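Local structure of amino acid ABC transporter, binding protein (Thermus thermophilus, 3VV5) at residues A[149-154]-A[211-216]; A[120-125]-A[188-193]. The protein binds the lysine analogue L-thialysine, (S)-2-aminoethyl-L-cysteine, as the substrate-binding component of an ABC transporter for amino acids. All blocks are in the same frame, centred on the assembly; numbering follows the deposited sequence.

Followed from the N terminus, the first segment met is 120-125 of contact 2, in strand 120-129; the chain then reaches residues 149-154, the start of helix 151-158 and the first half of contact 1. Residues 188-193 return to strand 120-129 and close the loop of contact 2; residues 211-216 then close that of contact 1. Since the segments alternate, the two loops cross rather than nest. Contact 2 pairs strand 120-129 with 185-189 and packs the start of helix 190-200 on it, whereas contact 1 brings a helix start up to strand 206-222, the neighbour of 120-129 in the same sheet. Backbone bonds between Gly124 and both Val212 and Phe213 join them, and their centres lie about 8 Å apart.

Contact 1 of 2, residues A[149-154]-A[211-216]; sequences GTTYME and LVFQER. With SLZ (L-thialysine), chain C.
Thr151 and Glu215 meet through a hydrogen bond, Thr151 OG1 donating to Glu215 OE1 over 3.0 Å on the syn side of the carboxylate and 23° out of its plane. With chi1 at 57°, OG1 of Thr151 lies between its backbone N and carbonyl carbon, where it faces both the acid and the rim of the Phe213 ring. The other oxygen, Glu215 OE2, accepts from the amino group of L-thialysine (SLZ N) at 2.9 Å, while Thr151 N donates to the ligand's carboxylate (SLZ O), also at 2.9 Å. Tyr152 OH takes a second bond from SLZ N, at 3.1 Å, and a water links this hydroxyl to Glu215 OE2. Beside these polar groups, Tyr152 CD1 packs against Phe213 CZ at 3.7 Å, the two side chains crossing at about a right angle. A leucine in place of Tyr152 would probably leave the ligand's ammonium with one acceptor fewer and the bridging water without its phenolic partner. The buried Thr151, Tyr152 and Glu215 close tightly round the ligand's amino and carboxylate groups, with Phe213 packed at their flank; on the solvent side, the exposed Glu154 and Gln214 make no contact across the segments. Thr150 caps the helix by accepting from Met153 N. Gly104, Arg109, Ser102 and Ala101 also hydrogen-bond the ligand. The N-terminal end of helix 151-158 meets the ligand's carboxylate, with Tyr152 against strands 143-147 and 185-189 and strand 206-222 hydrogen-bonded to strand 120-129.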
loop_
_atom_site.group_PDB
_atom_site.type_symbol
_atom_site.label_atom_id
_atom_site.label_comp_id
_atom_site.label_asym_id
_atom_site.label_seq_id
_atom_site.Cartn_x
_atom_site.Cartn_y
_atom_site.Cartn_z
ATOM N N GLY A 149 8.155 6.278 6.480
ATOM C CA GLY A 149 8.713 5.405 5.461
ATOM C C GLY A 149 7.882 5.363 4.194
ATOM O O GLY A 149 8.065 4.482 3.375
ATOM N N THR A 150 6.971 6.317 4.033
ATOM C CA THR A 150 6.087 6.321 2.871
ATOM C C THR A 150 6.442 7.390 1.831
ATOM O O THR A 150 7.166 8.372 2.100
ATOM C CB THR A 150 4.596 6.500 3.261
ATOM O OG1 THR A 150 4.408 7.785 3.885
ATOM C CG2 THR A 150 4.105 5.381 4.190
ATOM N N THR A 151 5.908 7.204 0.636
ATOM C CA THR A 151 5.979 8.204 -0.412
ATOM C C THR A 151 5.220 9.482 -0.015
ATOM O O THR A 151 5.498 10.544 -0.540
ATOM C CB THR A 151 5.457 7.629 -1.739
ATOM O OG1 THR A 151 4.119 7.169 -1.543
ATOM C CG2 THR A 151 6.286 6.405 -2.128
ATOM N N TYR A 152 4.269 9.374 0.909
ATOM C CA TYR A 152 3.565 10.558 1.446
ATOM C C TYR A 152 4.518 11.415 2.262
ATOM O O TYR A 152 4.551 12.636 2.094
ATOM C CB TYR A 152 2.331 10.154 2.273
ATOM C CG TYR A 152 1.539 9.061 1.606
ATOM C CD1 TYR A 152 1.097 9.203 0.295
ATOM C CD2 TYR A 152 1.271 7.860 2.270
ATOM C CE1 TYR A 152 0.383 8.177 -0.359
ATOM C CE2 TYR A 152 0.566 6.826 1.629
ATOM C CZ TYR A 152 0.126 6.997 0.324
ATOM O OH TYR A 152 -0.558 5.973 -0.313
ATOM N N MET A 153 5.295 10.767 3.128
ATOM C CA MET A 153 6.373 11.431 3.855
ATOM C C MET A 153 7.369 12.102 2.900
ATOM O O MET A 153 7.681 13.274 3.061
ATOM C CB MET A 153 7.102 10.428 4.756
ATOM C CG MET A 153 8.210 11.039 5.612
ATOM S SD MET A 153 8.841 9.877 6.813
ATOM C CE MET A 153 10.009 8.934 5.850
ATOM N N GLU A 154 7.857 11.359 1.913
ATOM C CA GLU A 154 8.812 11.895 0.932
ATOM C C GLU A 154 8.243 13.144 0.249
ATOM O O GLU A 154 8.931 14.167 0.133
ATOM C CB GLU A 154 9.180 10.806 -0.088
ATOM C CG GLU A 154 9.925 11.284 -1.339
ATOM C CD GLU A 154 10.030 10.203 -2.412
ATOM O OE1 GLU A 154 9.841 10.540 -3.601
ATOM O OE2 GLU A 154 10.281 9.019 -2.067
ATOM N N LEU A 211 -4.643 16.057 -5.643
ATOM C CA LEU A 211 -3.812 14.895 -5.846
ATOM C C LEU A 211 -2.380 15.383 -6.054
ATOM O O LEU A 211 -2.049 15.977 -7.094
ATOM C CB LEU A 211 -4.344 14.092 -7.028
ATOM C CG LEU A 211 -3.746 12.762 -7.496
ATOM C CD1 LEU A 211 -4.030 11.644 -6.550
ATOM C CD2 LEU A 211 -4.358 12.450 -8.844
ATOM N N VAL A 212 -1.546 15.124 -5.054
ATOM C CA VAL A 212 -0.177 15.650 -4.956
ATOM C C VAL A 212 0.836 14.914 -5.858
ATOM O O VAL A 212 1.806 15.528 -6.339
ATOM C CB VAL A 212 0.284 15.672 -3.479
ATOM C CG1 VAL A 212 1.802 15.820 -3.350
ATOM C CG2 VAL A 212 -0.413 16.816 -2.731
ATOM N N PHE A 213 0.611 13.612 -6.063
ATOM C CA PHE A 213 1.421 12.798 -6.973
ATOM C C PHE A 213 0.685 11.504 -7.312
ATOM O O PHE A 213 -0.207 11.054 -6.571
ATOM C CB PHE A 213 2.809 12.460 -6.401
ATOM C CG PHE A 213 2.774 11.587 -5.183
ATOM C CD1 PHE A 213 2.643 12.155 -3.918
ATOM C CD2 PHE A 213 2.855 10.200 -5.296
ATOM C CE1 PHE A 213 2.606 11.363 -2.783
ATOM C CE2 PHE A 213 2.806 9.392 -4.159
ATOM C CZ PHE A 213 2.685 9.972 -2.902
ATOM N N GLN A 214 1.086 10.913 -8.427
ATOM C CA GLN A 214 0.574 9.629 -8.848
ATOM C C GLN A 214 1.693 8.594 -8.693
ATOM O O GLN A 214 2.878 8.945 -8.733
ATOM C CB GLN A 214 0.092 9.703 -10.295
ATOM C CG GLN A 214 -1.080 10.666 -10.505
ATOM C CD GLN A 214 -1.710 10.525 -11.868
ATOM O OE1 GLN A 214 -1.118 10.901 -12.895
ATOM N NE2 GLN A 214 -2.926 9.975 -11.899
ATOM N N GLU A 215 1.306 7.336 -8.473
ATOM C CA GLU A 215 2.264 6.248 -8.363
ATOM C C GLU A 215 1.710 4.922 -8.858
ATOM O O GLU A 215 0.505 4.689 -8.841
ATOM C CB GLU A 215 2.812 6.106 -6.930
ATOM C CG GLU A 215 1.791 5.761 -5.860
ATOM C CD GLU A 215 2.406 5.778 -4.449
ATOM O OE1 GLU A 215 3.612 6.071 -4.333
ATOM O OE2 GLU A 215 1.687 5.499 -3.466
ATOM N N ARG A 216 2.626 4.088 -9.316
ATOM C CA ARG A 216 2.384 2.689 -9.659
ATOM C C ARG A 216 2.796 1.852 -8.443
ATOM O O ARG A 216 3.897 2.019 -7.922
ATOM C CB ARG A 216 3.218 2.307 -10.895
ATOM C CG ARG A 216 2.867 3.075 -12.176
ATOM C CD ARG A 216 3.782 2.693 -13.373
ATOM N NE ARG A 216 5.215 2.855 -13.078
ATOM C CZ ARG A 216 6.125 1.873 -13.086
ATOM N NH1 ARG A 216 7.397 2.138 -12.793
ATOM N NH2 ARG A 216 5.784 0.627 -13.393
HETATM N N SLZ C . 1.723 3.960 -1.031
HETATM C CA SLZ C . 2.476 3.980 0.244
HETATM C CB SLZ C . 2.286 2.645 1.014
HETATM S SG SLZ C . 1.226 2.594 2.503
HETATM C CD SLZ C . 1.426 0.805 2.825
HETATM C CE SLZ C . 0.830 0.245 4.120
HETATM N NZ SLZ C . 0.506 -1.174 3.904
HETATM C C SLZ C . 3.945 4.042 -0.165
HETATM O O SLZ C . 4.754 4.531 0.640
HETATM O OXT SLZ C . 4.236 3.590 -1.296
HETATM O O HOH W 1 -1.011 6.412 -2.819
#

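Contact 2 of 2, residues A[120-125]-A[188-193]; sequences YCTGGV and TDRFVA
Strand residues Val125 and Thr188 form an antiparallel hydrogen-bonded pair, Val125 N donating to Thr188 O at 2.7 Å and Thr188 N to Val125 O. Next to it Gly124 and Asp189 make a non-hydrogen-bonded pair, their CA atoms 4.7 Å apart. The chain then turns into helix 190-200, yet Arg190 N still reaches Gly123 O, at 3.0 Å. Among the side chains, Thr122 OG1 donates to Asp189 OD1 over a short 2.6 Å, approaching from above the carboxylate plane, 40° out of it. Asp189 CG stands anti to the backbone N (chi1 178°), which puts the carboxylate between Thr122 and the helix start, and its twist about CB-CG gives OD1 to Thr122 and OD2 to the cap: the anti lone pair of OD2 accepts from Val192 N at 3.0 Å, and Phe191 N adds a weak bond. A water donates to OD1 and also bonds to Tyr120 OH, which is further held by Ser102. Phe191 brings its ring edge to Cys121 O, with CE2 at 3.6 Å; Cys121 itself is disulfide-bonded to Cys259. At the other end, Val125 CG1 lies against Arg190 CB, and CG2 against Ala193 CB. Asp189 is both the last residue of strand 185-189 and the N-cap of helix 190-200, at a strand-helix junction about 5 Å from bound L-thialysine, in a fold consistent with type 2 periplasmic binding proteins.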
loop_
_atom_site.group_PDB
_atom_site.type_symbol
_atom_site.label_atom_id
_atom_site.label_comp_id
_atom_site.label_asym_id
_atom_site.label_seq_id
_atom_site.Cartn_x
_atom_site.Cartn_y
_atom_site.Cartn_z
ATOM N N TYR A 120 -1.641 -2.184 -9.059
ATOM C CA TYR A 120 -2.620 -1.086 -9.152
ATOM C C TYR A 120 -1.951 0.278 -9.308
ATOM O O TYR A 120 -0.738 0.417 -9.157
ATOM C CB TYR A 120 -3.655 -1.065 -8.002
ATOM C CG TYR A 120 -3.186 -0.623 -6.609
ATOM C CD1 TYR A 120 -3.306 0.711 -6.204
ATOM C CD2 TYR A 120 -2.714 -1.554 -5.677
ATOM C CE1 TYR A 120 -2.926 1.128 -4.936
ATOM C CE2 TYR A 120 -2.329 -1.151 -4.379
ATOM C CZ TYR A 120 -2.433 0.201 -4.027
ATOM O OH TYR A 120 -2.076 0.631 -2.768
ATOM N N CYS A 121 -2.768 1.257 -9.648
ATOM C CA CYS A 121 -2.310 2.625 -9.825
ATOM C C CYS A 121 -3.140 3.521 -8.944
ATOM O O CYS A 121 -4.329 3.253 -8.694
ATOM C CB CYS A 121 -2.396 3.051 -11.286
ATOM S SG CYS A 121 -0.813 2.899 -12.175
ATOM N N THR A 122 -2.506 4.586 -8.460
ATOM C CA THR A 122 -3.109 5.401 -7.427
ATOM C C THR A 122 -2.375 6.733 -7.322
ATOM O O THR A 122 -1.541 7.078 -8.156
ATOM C CB THR A 122 -3.083 4.640 -6.055
ATOM O OG1 THR A 122 -3.884 5.322 -5.085
ATOM C CG2 THR A 122 -1.660 4.487 -5.510
ATOM N N GLY A 123 -2.656 7.473 -6.266
ATOM C CA GLY A 123 -1.901 8.683 -6.017
ATOM C C GLY A 123 -2.114 9.145 -4.612
ATOM O O GLY A 123 -3.030 8.653 -3.925
ATOM N N GLY A 124 -1.260 10.076 -4.189
ATOM C CA GLY A 124 -1.300 10.643 -2.838
ATOM C C GLY A 124 -2.134 11.903 -2.840
ATOM O O GLY A 124 -2.054 12.678 -3.771
ATOM N N VAL A 125 -2.945 12.089 -1.803
ATOM C CA VAL A 125 -3.892 13.205 -1.726
ATOM C C VAL A 125 -3.804 13.968 -0.402
ATOM O O VAL A 125 -3.495 13.412 0.658
ATOM C CB VAL A 125 -5.398 12.777 -1.963
ATOM C CG1 VAL A 125 -5.663 12.416 -3.426
ATOM C CG2 VAL A 125 -5.819 11.627 -1.026
ATOM N N THR A 188 -2.215 10.968 2.227
ATOM C CA THR A 188 -2.377 9.526 2.168
ATOM C C THR A 188 -2.841 9.121 0.787
ATOM O O THR A 188 -2.957 9.955 -0.102
ATOM C CB THR A 188 -3.398 9.044 3.260
ATOM O OG1 THR A 188 -3.374 7.616 3.380
ATOM C CG2 THR A 188 -4.802 9.513 2.933
ATOM N N ASP A 189 -3.156 7.836 0.639
ATOM C CA ASP A 189 -3.640 7.272 -0.614
ATOM C C ASP A 189 -5.075 7.688 -0.906
ATOM O O ASP A 189 -5.920 7.677 -0.005
ATOM C CB ASP A 189 -3.535 5.753 -0.528
ATOM C CG ASP A 189 -4.059 5.068 -1.750
ATOM O OD1 ASP A 189 -3.249 4.762 -2.675
ATOM O OD2 ASP A 189 -5.283 4.824 -1.775
ATOM N N ARG A 190 -5.369 7.979 -2.183
ATOM C CA ARG A 190 -6.688 8.485 -2.571
ATOM C C ARG A 190 -7.832 7.512 -2.277
ATOM O O ARG A 190 -8.911 7.926 -1.858
ATOM C CB ARG A 190 -6.697 8.899 -4.057
ATOM C CG ARG A 190 -6.353 7.763 -5.039
ATOM C CD ARG A 190 -6.341 8.233 -6.500
ATOM N NE ARG A 190 -7.686 8.617 -6.936
ATOM C CZ ARG A 190 -7.948 9.418 -7.968
ATOM N NH1 ARG A 190 -6.957 9.937 -8.693
ATOM N NH2 ARG A 190 -9.207 9.703 -8.274
ATOM N N PHE A 191 -7.594 6.223 -2.499
ATOM C CA PHE A 191 -8.609 5.207 -2.188
ATOM C C PHE A 191 -8.762 4.992 -0.687
ATOM O O PHE A 191 -9.863 4.735 -0.211
ATOM C CB PHE A 191 -8.270 3.875 -2.869
ATOM C CG PHE A 191 -8.235 3.958 -4.369
ATOM C CD1 PHE A 191 -9.426 4.040 -5.100
ATOM C CD2 PHE A 191 -7.020 3.958 -5.050
ATOM C CE1 PHE A 191 -9.411 4.129 -6.490
ATOM C CE2 PHE A 191 -6.985 4.049 -6.445
ATOM C CZ PHE A 191 -8.185 4.137 -7.164
ATOM N N VAL A 192 -7.664 5.059 0.064
ATOM C CA VAL A 192 -7.815 4.937 1.512
ATOM C C VAL A 192 -8.523 6.139 2.120
ATOM O O VAL A 192 -9.370 5.952 2.995
ATOM C CB VAL A 192 -6.564 4.379 2.334
ATOM C CG1 VAL A 192 -5.399 3.936 1.483
ATOM C CG2 VAL A 192 -6.193 5.232 3.608
ATOM N N ALA A 193 -8.237 7.344 1.618
ATOM C CA ALA A 193 -8.950 8.553 2.051
ATOM C C ALA A 193 -10.452 8.436 1.773
ATOM O O ALA A 193 -11.277 8.712 2.639
ATOM C CB ALA A 193 -8.392 9.785 1.315
HETATM O O HOH W 2 -1.153 2.992 -1.782
#